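Local coordinates for protein alpha-1,2-mannosyltransferase (Ktr4), putative (Neosartorya fumigata, PDB 7BOP) that is a putative alpha-1,2-mannosyltransferase of a fungal family with a GT-A type fold and holds guanosine-5'-diphosphate beside a manganese ion, at residues A[136-147]-A[163-173]. Numbering follows the deposited sequence.
Sequences WDPPEWINMELF and DKLSYHQMCRW. With GDP (guanosine-5'-diphosphate), chain H.
W136 lies across Q169 of helix 165-177, and the pair shows how one glutamine can serve both the backbone oxygen and the ring face of a tryptophan at the edge of a nucleotide pocket. Q169 CB sits over the six-membered ring of W136, 3.8 Å from its centroid, in a CH-pi contact. Beyond CG the chain runs on extended (chi2 171°), which carries the amide along the indole; the Q169 NE2 to W136 O bond is 2.9 Å long and meets the carbonyl from above its plane. Two waters complete the amide: one accepts from W136 NE1 and donates to Q169 OE1, the other donates to D137 OD1 and accepts from Q169 NE2. The far rim of the indole, at CZ2, comes within 3.5 Å of GDP O6, while S166 CB and M170 CG touch the same ligand and Y167 OH donates to GDP O3B.

An aromatic cluster closes the other end. L165 CD1 rests over one face of F147, whose CE1 edge points into the face of H168 in a T-shaped stack, planes 86° apart. H168 cannot easily rotate, because NE2 donates almost straight to the syn lone pair of D163 OD2 (2.7 Å) and ND1 to F309 O. To one side, one turn beyond H168, P139 CD covers one face of the R172 guanidinium, 3.8 Å from R172 CZ, and D304 forms a salt bridge with R172 NE.

The contact packs helix 165-177 against the loop 137-143 and the first turn of helix 144-157; helix 308-311 borders P138, P139 and R172, and strand 69-74 meets M170 and W173.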
ATOM      1  N   TRP A 136       4.184   9.534  16.341  1.00 41.45           N
ATOM      2  CA  TRP A 136       5.150   8.431  16.316  1.00 41.35           C
ATOM      3  C   TRP A 136       5.223   7.668  17.628  1.00 44.08           C
ATOM      4  O   TRP A 136       5.234   6.437  17.617  1.00 43.86           O
ATOM      5  CB  TRP A 136       6.550   8.950  15.979  1.00 40.08           C
ATOM      6  CG  TRP A 136       7.538   7.861  15.668  1.00 38.74           C
ATOM      7  CD1 TRP A 136       8.596   7.464  16.429  1.00 40.01           C
ATOM      8  CD2 TRP A 136       7.548   7.031  14.499  1.00 38.49           C
ATOM      9  NE1 TRP A 136       9.270   6.435  15.806  1.00 40.84           N
ATOM     10  CE2 TRP A 136       8.647   6.153  14.619  1.00 38.59           C
ATOM     11  CE3 TRP A 136       6.735   6.949  13.360  1.00 38.23           C
ATOM     12  CZ2 TRP A 136       8.953   5.197  13.643  1.00 38.24           C
ATOM     13  CZ3 TRP A 136       7.043   5.999  12.383  1.00 39.72           C
ATOM     14  CH2 TRP A 136       8.144   5.131  12.538  1.00 36.97           C
ATOM     15  N   ASP A 137       5.328   8.388  18.750  1.00 44.77           N
ATOM     16  CA  ASP A 137       5.372   7.751  20.075  1.00 45.34           C
ATOM     17  C   ASP A 137       4.102   6.948  20.325  1.00 42.01           C
ATOM     18  O   ASP A 137       3.024   7.367  19.906  1.00 40.77           O
ATOM     19  CB  ASP A 137       5.513   8.788  21.202  1.00 48.05           C
ATOM     20  CG  ASP A 137       6.869   9.490  21.210  1.00 50.74           C
ATOM     21  OD1 ASP A 137       7.793   9.090  20.475  1.00 52.63           O
ATOM     22  OD2 ASP A 137       6.997  10.471  21.966  1.00 56.42           O
ATOM     23  N   PRO A 138       4.213   5.799  21.019  1.00 40.33           N
ATOM     24  CA  PRO A 138       2.980   5.090  21.348  1.00 41.29           C
ATOM     25  C   PRO A 138       2.070   5.975  22.199  1.00 42.22           C
ATOM     26  O   PRO A 138       2.579   6.741  23.005  1.00 44.76           O
ATOM     27  CB  PRO A 138       3.467   3.881  22.156  1.00 40.87           C
ATOM     28  CG  PRO A 138       4.886   3.683  21.743  1.00 41.05           C
ATOM     29  CD  PRO A 138       5.415   5.053  21.443  1.00 40.20           C
ATOM     30  N   PRO A 139       0.748   5.896  22.006  1.00 43.95           N
ATOM     31  CA  PRO A 139      -0.135   6.731  22.825  1.00 46.00           C
ATOM     32  C   PRO A 139      -0.101   6.370  24.320  1.00 49.28           C
ATOM     33  O   PRO A 139       0.272   5.245  24.692  1.00 45.42           O
ATOM     34  CB  PRO A 139      -1.526   6.490  22.236  1.00 45.59           C
ATOM     35  CG  PRO A 139      -1.426   5.259  21.416  1.00 46.09           C
ATOM     36  CD  PRO A 139       0.012   4.995  21.103  1.00 44.81           C
ATOM     37  N   GLU A 140      -0.506   7.333  25.147  1.00 50.13           N
ATOM     38  CA  GLU A 140      -0.418   7.235  26.619  1.00 51.59           C
ATOM     39  C   GLU A 140      -1.054   5.974  27.206  1.00 48.35           C
ATOM     40  O   GLU A 140      -0.567   5.437  28.197  1.00 49.06           O
ATOM     41  CB  GLU A 140      -1.060   8.473  27.274  1.00 56.95           C
ATOM     42  CG  GLU A 140      -2.583   8.549  27.112  1.00 63.62           C
ATOM     43  CD  GLU A 140      -3.189   9.908  27.436  1.00 73.05           C
ATOM     44  OE1 GLU A 140      -2.447  10.906  27.592  1.00 78.18           O
ATOM     45  OE2 GLU A 140      -4.434   9.974  27.528  1.00 78.64           O
ATOM     46  N   TRP A 141      -2.141   5.513  26.592  1.00 43.92           N
ATOM     47  CA  TRP A 141      -2.884   4.360  27.103  1.00 42.58           C
ATOM     48  C   TRP A 141      -2.238   2.992  26.847  1.00 40.99           C
ATOM     49  O   TRP A 141      -2.738   1.994  27.354  1.00 39.73           O
ATOM     50  CB  TRP A 141      -4.324   4.359  26.585  1.00 44.53           C
ATOM     51  CG  TRP A 141      -4.469   4.294  25.090  1.00 45.48           C
ATOM     52  CD1 TRP A 141      -4.440   3.180  24.311  1.00 44.71           C
ATOM     53  CD2 TRP A 141      -4.698   5.398  24.208  1.00 47.84           C
ATOM     54  NE1 TRP A 141      -4.621   3.519  22.991  1.00 46.21           N
ATOM     55  CE2 TRP A 141      -4.786   4.875  22.900  1.00 46.34           C
ATOM     56  CE3 TRP A 141      -4.826   6.785  24.396  1.00 48.71           C
ATOM     57  CZ2 TRP A 141      -4.994   5.686  21.781  1.00 47.06           C
ATOM     58  CZ3 TRP A 141      -5.040   7.591  23.287  1.00 48.33           C
ATOM     59  CH2 TRP A 141      -5.117   7.037  21.991  1.00 48.55           C
ATOM     60  N   ILE A 142      -1.157   2.940  26.061  1.00 40.31           N
ATOM     61  CA  ILE A 142      -0.487   1.675  25.762  1.00 38.71           C
ATOM     62  C   ILE A 142       0.471   1.365  26.897  1.00 37.85           C
ATOM     63  O   ILE A 142       1.336   2.182  27.220  1.00 38.52           O
ATOM     64  CB  ILE A 142       0.294   1.723  24.426  1.00 37.35           C
ATOM     65  CG1 ILE A 142      -0.661   1.988  23.246  1.00 38.35           C
ATOM     66  CG2 ILE A 142       1.113   0.443  24.211  1.00 35.86           C
ATOM     67  CD1 ILE A 142      -1.751   0.959  23.031  1.00 38.47           C
ATOM     68  N   ASN A 143       0.316   0.184  27.487  1.00 37.35           N
ATOM     69  CA  ASN A 143       1.217  -0.283  28.536  1.00 36.88           C
ATOM     70  C   ASN A 143       2.425  -0.964  27.889  1.00 36.93           C
ATOM     71  O   ASN A 143       2.275  -1.979  27.200  1.00 35.96           O
ATOM     72  CB  ASN A 143       0.477  -1.250  29.459  1.00 37.15           C
ATOM     73  CG  ASN A 143       1.315  -1.681  30.647  1.00 38.05           C
ATOM     74  OD1 ASN A 143       2.208  -2.520  30.526  1.00 38.93           O
ATOM     75  ND2 ASN A 143       1.028  -1.107  31.803  1.00 37.85           N
ATOM     76  N   MET A 144       3.617  -0.428  28.131  1.00 36.32           N
ATOM     77  CA  MET A 144       4.826  -0.939  27.487  1.00 38.12           C
ATOM     78  C   MET A 144       5.268  -2.310  27.996  1.00 38.96           C
ATOM     79  O   MET A 144       5.907  -3.040  27.242  1.00 36.89           O
ATOM     80  CB  MET A 144       5.984   0.073  27.568  1.00 39.87           C
ATOM     81  CG  MET A 144       5.713   1.391  26.852  1.00 41.52           C
ATOM     82  SD  MET A 144       5.126   1.190  25.147  1.00 46.37           S
ATOM     83  CE  MET A 144       6.617   0.520  24.424  1.00 45.53           C
ATOM     84  N   GLU A 145       4.946  -2.668  29.246  1.00 39.42           N
ATOM     85  CA  GLU A 145       5.206  -4.040  29.730  1.00 42.06           C
ATOM     86  C   GLU A 145       4.355  -5.086  29.006  1.00 39.11           C
ATOM     87  O   GLU A 145       4.852  -6.160  28.668  1.00 38.98           O
ATOM     88  CB  GLU A 145       5.019  -4.186  31.247  1.00 48.17           C
ATOM     89  CG  GLU A 145       6.328  -4.125  32.012  1.00 57.70           C
ATOM     90  CD  GLU A 145       6.146  -4.163  33.523  1.00 65.83           C
ATOM     91  OE1 GLU A 145       5.337  -4.983  34.022  1.00 70.06           O
ATOM     92  OE2 GLU A 145       6.830  -3.370  34.212  1.00 69.81           O
ATOM     93  N   LEU A 146       3.081  -4.776  28.790  1.00 37.37           N
ATOM     94  CA  LEU A 146       2.202  -5.626  27.978  1.00 38.13           C
ATOM     95  C   LEU A 146       2.704  -5.720  26.536  1.00 37.27           C
ATOM     96  O   LEU A 146       2.692  -6.805  25.945  1.00 36.07           O
ATOM     97  CB  LEU A 146       0.760  -5.105  27.982  1.00 38.78           C
ATOM     98  CG  LEU A 146      -0.034  -5.177  29.290  1.00 40.23           C
ATOM     99  CD1 LEU A 146      -1.436  -4.632  29.053  1.00 40.48           C
ATOM    100  CD2 LEU A 146      -0.100  -6.596  29.834  1.00 40.50           C
ATOM    101  N   PHE A 147       3.140  -4.591  25.973  1.00 34.82           N
ATOM    102  CA  PHE A 147       3.777  -4.606  24.656  1.00 34.65           C
ATOM    103  C   PHE A 147       4.950  -5.599  24.604  1.00 35.49           C
ATOM    104  O   PHE A 147       5.025  -6.424  23.692  1.00 34.30           O
ATOM    105  CB  PHE A 147       4.260  -3.210  24.217  1.00 35.61           C
ATOM    106  CG  PHE A 147       5.236  -3.265  23.082  1.00 34.39           C
ATOM    107  CD1 PHE A 147       4.785  -3.505  21.792  1.00 34.71           C
ATOM    108  CD2 PHE A 147       6.609  -3.175  23.306  1.00 35.98           C
ATOM    109  CE1 PHE A 147       5.675  -3.618  20.739  1.00 33.59           C
ATOM    110  CE2 PHE A 147       7.508  -3.291  22.252  1.00 36.13           C
ATOM    111  CZ  PHE A 147       7.036  -3.513  20.966  1.00 34.55           C
ATOM    112  N   ASP A 163      10.809  -9.043  16.941  1.00 33.88           N
ATOM    113  CA  ASP A 163       9.956  -7.865  17.076  1.00 35.40           C
ATOM    114  C   ASP A 163      10.763  -6.586  17.302  1.00 36.22           C
ATOM    115  O   ASP A 163      11.778  -6.605  17.982  1.00 35.61           O
ATOM    116  CB  ASP A 163       8.954  -8.060  18.209  1.00 34.95           C
ATOM    117  CG  ASP A 163       7.878  -7.005  18.207  1.00 37.71           C
ATOM    118  OD1 ASP A 163       8.112  -5.912  18.775  1.00 38.35           O
ATOM    119  OD2 ASP A 163       6.800  -7.255  17.625  1.00 36.39           O
ATOM    120  N   LYS A 164      10.299  -5.491  16.707  1.00 36.63           N
ATOM    121  CA  LYS A 164      10.863  -4.156  16.931  1.00 40.33           C
ATOM    122  C   LYS A 164       9.713  -3.201  17.162  1.00 36.93           C
ATOM    123  O   LYS A 164       8.767  -3.188  16.368  1.00 35.05           O
ATOM    124  CB  LYS A 164      11.606  -3.678  15.681  1.00 46.72           C
ATOM    125  CG  LYS A 164      12.977  -4.296  15.455  1.00 53.07           C
ATOM    126  CD  LYS A 164      13.174  -4.789  14.017  1.00 60.68           C
ATOM    127  CE  LYS A 164      14.454  -4.266  13.369  1.00 65.12           C
ATOM    128  NZ  LYS A 164      15.680  -4.383  14.218  1.00 68.09           N
ATOM    129  N   LEU A 165       9.809  -2.377  18.206  1.00 35.36           N
ATOM    130  CA  LEU A 165       8.786  -1.367  18.480  1.00 35.68           C
ATOM    131  C   LEU A 165       8.580  -0.447  17.276  1.00 33.55           C
ATOM    132  O   LEU A 165       7.454  -0.083  16.968  1.00 32.99           O
ATOM    133  CB  LEU A 165       9.144  -0.533  19.720  1.00 36.87           C
ATOM    134  CG  LEU A 165       8.173   0.607  20.085  1.00 37.56           C
ATOM    135  CD1 LEU A 165       6.759   0.097  20.340  1.00 36.99           C
ATOM    136  CD2 LEU A 165       8.699   1.363  21.296  1.00 38.74           C
ATOM    137  N   SER A 166       9.672  -0.090  16.606  1.00 33.27           N
ATOM    138  CA  SER A 166       9.620   0.797  15.445  1.00 33.73           C
ATOM    139  C   SER A 166       8.725   0.271  14.315  1.00 33.75           C
ATOM    140  O   SER A 166       8.057   1.057  13.638  1.00 33.65           O
ATOM    141  CB  SER A 166      11.031   1.084  14.930  1.00 34.09           C
ATOM    142  OG  SER A 166      11.675  -0.090  14.490  1.00 36.19           O
ATOM    143  N   TYR A 167       8.682  -1.049  14.131  1.00 33.06           N
ATOM    144  CA  TYR A 167       7.811  -1.629  13.117  1.00 32.61           C
ATOM    145  C   TYR A 167       6.348  -1.333  13.428  1.00 31.64           C
ATOM    146  O   TYR A 167       5.577  -0.956  12.532  1.00 32.29           O
ATOM    147  CB  TYR A 167       8.027  -3.143  12.959  1.00 34.39           C
ATOM    148  CG  TYR A 167       7.437  -3.637  11.670  1.00 38.06           C
ATOM    149  CD1 TYR A 167       8.157  -3.550  10.478  1.00 40.24           C
ATOM    150  CD2 TYR A 167       6.136  -4.141  11.618  1.00 40.91           C
ATOM    151  CE1 TYR A 167       7.613  -3.980   9.280  1.00 41.53           C
ATOM    152  CE2 TYR A 167       5.584  -4.574  10.421  1.00 41.21           C
ATOM    153  CZ  TYR A 167       6.327  -4.485   9.255  1.00 41.53           C
ATOM    154  OH  TYR A 167       5.800  -4.903   8.062  1.00 43.23           O
ATOM    155  N   HIS A 168       5.982  -1.480  14.702  1.00 30.80           N
ATOM    156  CA  HIS A 168       4.624  -1.188  15.157  1.00 30.78           C
ATOM    157  C   HIS A 168       4.318   0.306  14.976  1.00 30.28           C
ATOM    158  O   HIS A 168       3.225   0.676  14.552  1.00 29.45           O
ATOM    159  CB  HIS A 168       4.424  -1.567  16.630  1.00 30.69           C
ATOM    160  CG  HIS A 168       4.580  -3.031  16.930  1.00 30.60           C
ATOM    161  ND1 HIS A 168       3.511  -3.854  17.207  1.00 29.82           N
ATOM    162  CD2 HIS A 168       5.684  -3.803  17.050  1.00 31.78           C
ATOM    163  CE1 HIS A 168       3.952  -5.073  17.467  1.00 30.46           C
ATOM    164  NE2 HIS A 168       5.265  -5.069  17.371  1.00 30.96           N
ATOM    165  N   GLN A 169       5.289   1.158  15.298  1.00 31.07           N
ATOM    166  CA  GLN A 169       5.107   2.609  15.136  1.00 32.41           C
ATOM    167  C   GLN A 169       4.908   2.985  13.661  1.00 31.24           C
ATOM    168  O   GLN A 169       4.069   3.820  13.336  1.00 31.38           O
ATOM    169  CB  GLN A 169       6.294   3.368  15.729  1.00 33.06           C
ATOM    170  CG  GLN A 169       6.384   3.233  17.240  1.00 35.47           C
ATOM    171  CD  GLN A 169       7.676   3.806  17.779  1.00 36.76           C
ATOM    172  OE1 GLN A 169       8.724   3.180  17.676  1.00 37.83           O
ATOM    173  NE2 GLN A 169       7.611   5.009  18.343  1.00 35.78           N
ATOM    174  N   MET A 170       5.670   2.339  12.783  1.00 31.44           N
ATOM    175  CA  MET A 170       5.522   2.511  11.339  1.00 33.10           C
ATOM    176  C   MET A 170       4.135   2.088  10.854  1.00 31.17           C
ATOM    177  O   MET A 170       3.504   2.811  10.091  1.00 30.59           O
ATOM    178  CB  MET A 170       6.633   1.756  10.599  1.00 34.45           C
ATOM    179  CG  MET A 170       6.518   1.799   9.087  1.00 38.05           C
ATOM    180  SD  MET A 170       5.394   0.551   8.429  1.00 39.36           S
ATOM    181  CE  MET A 170       6.284  -0.950   8.837  1.00 39.78           C
ATOM    182  N   CYS A 171       3.660   0.932  11.305  1.00 30.98           N
ATOM    183  CA  CYS A 171       2.336   0.446  10.907  1.00 31.04           C
ATOM    184  C   CYS A 171       1.226   1.399  11.341  1.00 30.55           C
ATOM    185  O   CYS A 171       0.302   1.689  10.580  1.00 30.84           O
ATOM    186  CB  CYS A 171       2.071  -0.947  11.479  1.00 30.72           C
ATOM    187  SG  CYS A 171       3.070  -2.252  10.715  1.00 32.94           S
ATOM    188  N   ARG A 172       1.322   1.871  12.573  1.00 32.13           N
ATOM    189  CA  ARG A 172       0.378   2.852  13.106  1.00 32.53           C
ATOM    190  C   ARG A 172       0.440   4.172  12.323  1.00 30.71           C
ATOM    191  O   ARG A 172      -0.602   4.741  11.975  1.00 29.57           O
ATOM    192  CB  ARG A 172       0.655   3.090  14.587  1.00 33.68           C
ATOM    193  CG  ARG A 172      -0.232   4.138  15.229  1.00 35.41           C
ATOM    194  CD  ARG A 172      -0.016   4.179  16.724  1.00 36.64           C
ATOM    195  NE  ARG A 172      -0.926   5.142  17.329  1.00 38.84           N
ATOM    196  CZ  ARG A 172      -0.648   6.418  17.603  1.00 42.83           C
ATOM    197  NH1 ARG A 172       0.554   6.953  17.372  1.00 48.30           N
ATOM    198  NH2 ARG A 172      -1.598   7.174  18.140  1.00 43.52           N
ATOM    199  N   TRP A 173       1.652   4.618  12.006  1.00 32.00           N
ATOM    200  CA  TRP A 173       1.833   5.860  11.250  1.00 31.76           C
ATOM    201  C   TRP A 173       1.199   5.786   9.856  1.00 33.02           C
ATOM    202  O   TRP A 173       0.457   6.690   9.454  1.00 32.73           O
ATOM    203  CB  TRP A 173       3.304   6.238  11.133  1.00 33.04           C
ATOM    204  CG  TRP A 173       3.481   7.610  10.531  1.00 35.25           C
ATOM    205  CD1 TRP A 173       3.332   8.805  11.173  1.00 36.08           C
ATOM    206  CD2 TRP A 173       3.802   7.924   9.174  1.00 34.87           C
ATOM    207  NE1 TRP A 173       3.544   9.843  10.305  1.00 35.73           N
ATOM    208  CE2 TRP A 173       3.836   9.337   9.070  1.00 35.78           C
ATOM    209  CE3 TRP A 173       4.060   7.155   8.033  1.00 34.46           C
ATOM    210  CZ2 TRP A 173       4.137   9.993   7.880  1.00 35.15           C
ATOM    211  CZ3 TRP A 173       4.359   7.806   6.843  1.00 35.90           C
ATOM    212  CH2 TRP A 173       4.399   9.221   6.780  1.00 36.51           C
TER
HETATM  213  PB  GDP H 402       8.578  -4.311   5.216  1.00 50.77           P
HETATM  214  O1B GDP H 402       9.666  -5.336   5.363  1.00 50.65           O
HETATM  215  O2B GDP H 402       8.490  -3.678   3.816  1.00 47.74           O
HETATM  216  O3B GDP H 402       7.228  -4.698   5.786  1.00 48.79           O
HETATM  217  O3A GDP H 402       9.111  -3.157   6.230  1.00 49.25           O
HETATM  218  PA  GDP H 402      10.183  -1.993   5.870  1.00 48.06           P
HETATM  219  O1A GDP H 402      11.385  -2.110   6.776  1.00 47.04           O
HETATM  220  O2A GDP H 402      10.339  -1.931   4.334  1.00 48.67           O
HETATM  221  O5' GDP H 402       9.315  -0.757   6.425  1.00 46.05           O
HETATM  222  C5' GDP H 402       8.192  -0.256   5.700  1.00 46.57           C
HETATM  223  C4' GDP H 402       8.431   1.199   5.305  1.00 46.69           C
HETATM  224  O4' GDP H 402       8.554   1.992   6.489  1.00 46.54           O
HETATM  225  C3' GDP H 402       9.723   1.440   4.537  1.00 45.40           C
HETATM  226  O3' GDP H 402       9.499   2.556   3.660  1.00 43.60           O
HETATM  227  C2' GDP H 402      10.752   1.756   5.610  1.00 46.38           C
HETATM  228  O2' GDP H 402      11.800   2.594   5.123  1.00 44.16           O
HETATM  229  C1' GDP H 402       9.895   2.460   6.658  1.00 45.21           C
HETATM  230  N9  GDP H 402      10.242   2.278   8.088  1.00 47.09           N
HETATM  231  C8  GDP H 402      10.102   1.173   8.873  1.00 45.68           C
HETATM  232  N7  GDP H 402      10.483   1.448  10.143  1.00 44.77           N
HETATM  233  C5  GDP H 402      10.862   2.740  10.187  1.00 45.48           C
HETATM  234  C6  GDP H 402      11.374   3.681  11.206  1.00 44.45           C
HETATM  235  O6  GDP H 402      11.542   3.278  12.369  1.00 41.97           O
HETATM  236  N1  GDP H 402      11.642   4.954  10.846  1.00 44.87           N
HETATM  237  C2  GDP H 402      11.448   5.397   9.577  1.00 44.27           C
HETATM  238  N2  GDP H 402      11.733   6.683   9.247  1.00 43.47           N
HETATM  239  N3  GDP H 402      10.992   4.583   8.593  1.00 43.81           N
HETATM  240  C4  GDP H 402      10.687   3.283   8.838  1.00 44.89           C
HETATM  241  O   HOH W   1      11.113   4.694  16.987  1.00 47.04           O
HETATM  242  O   HOH W   2       9.323   6.756  19.847  1.00 52.71           O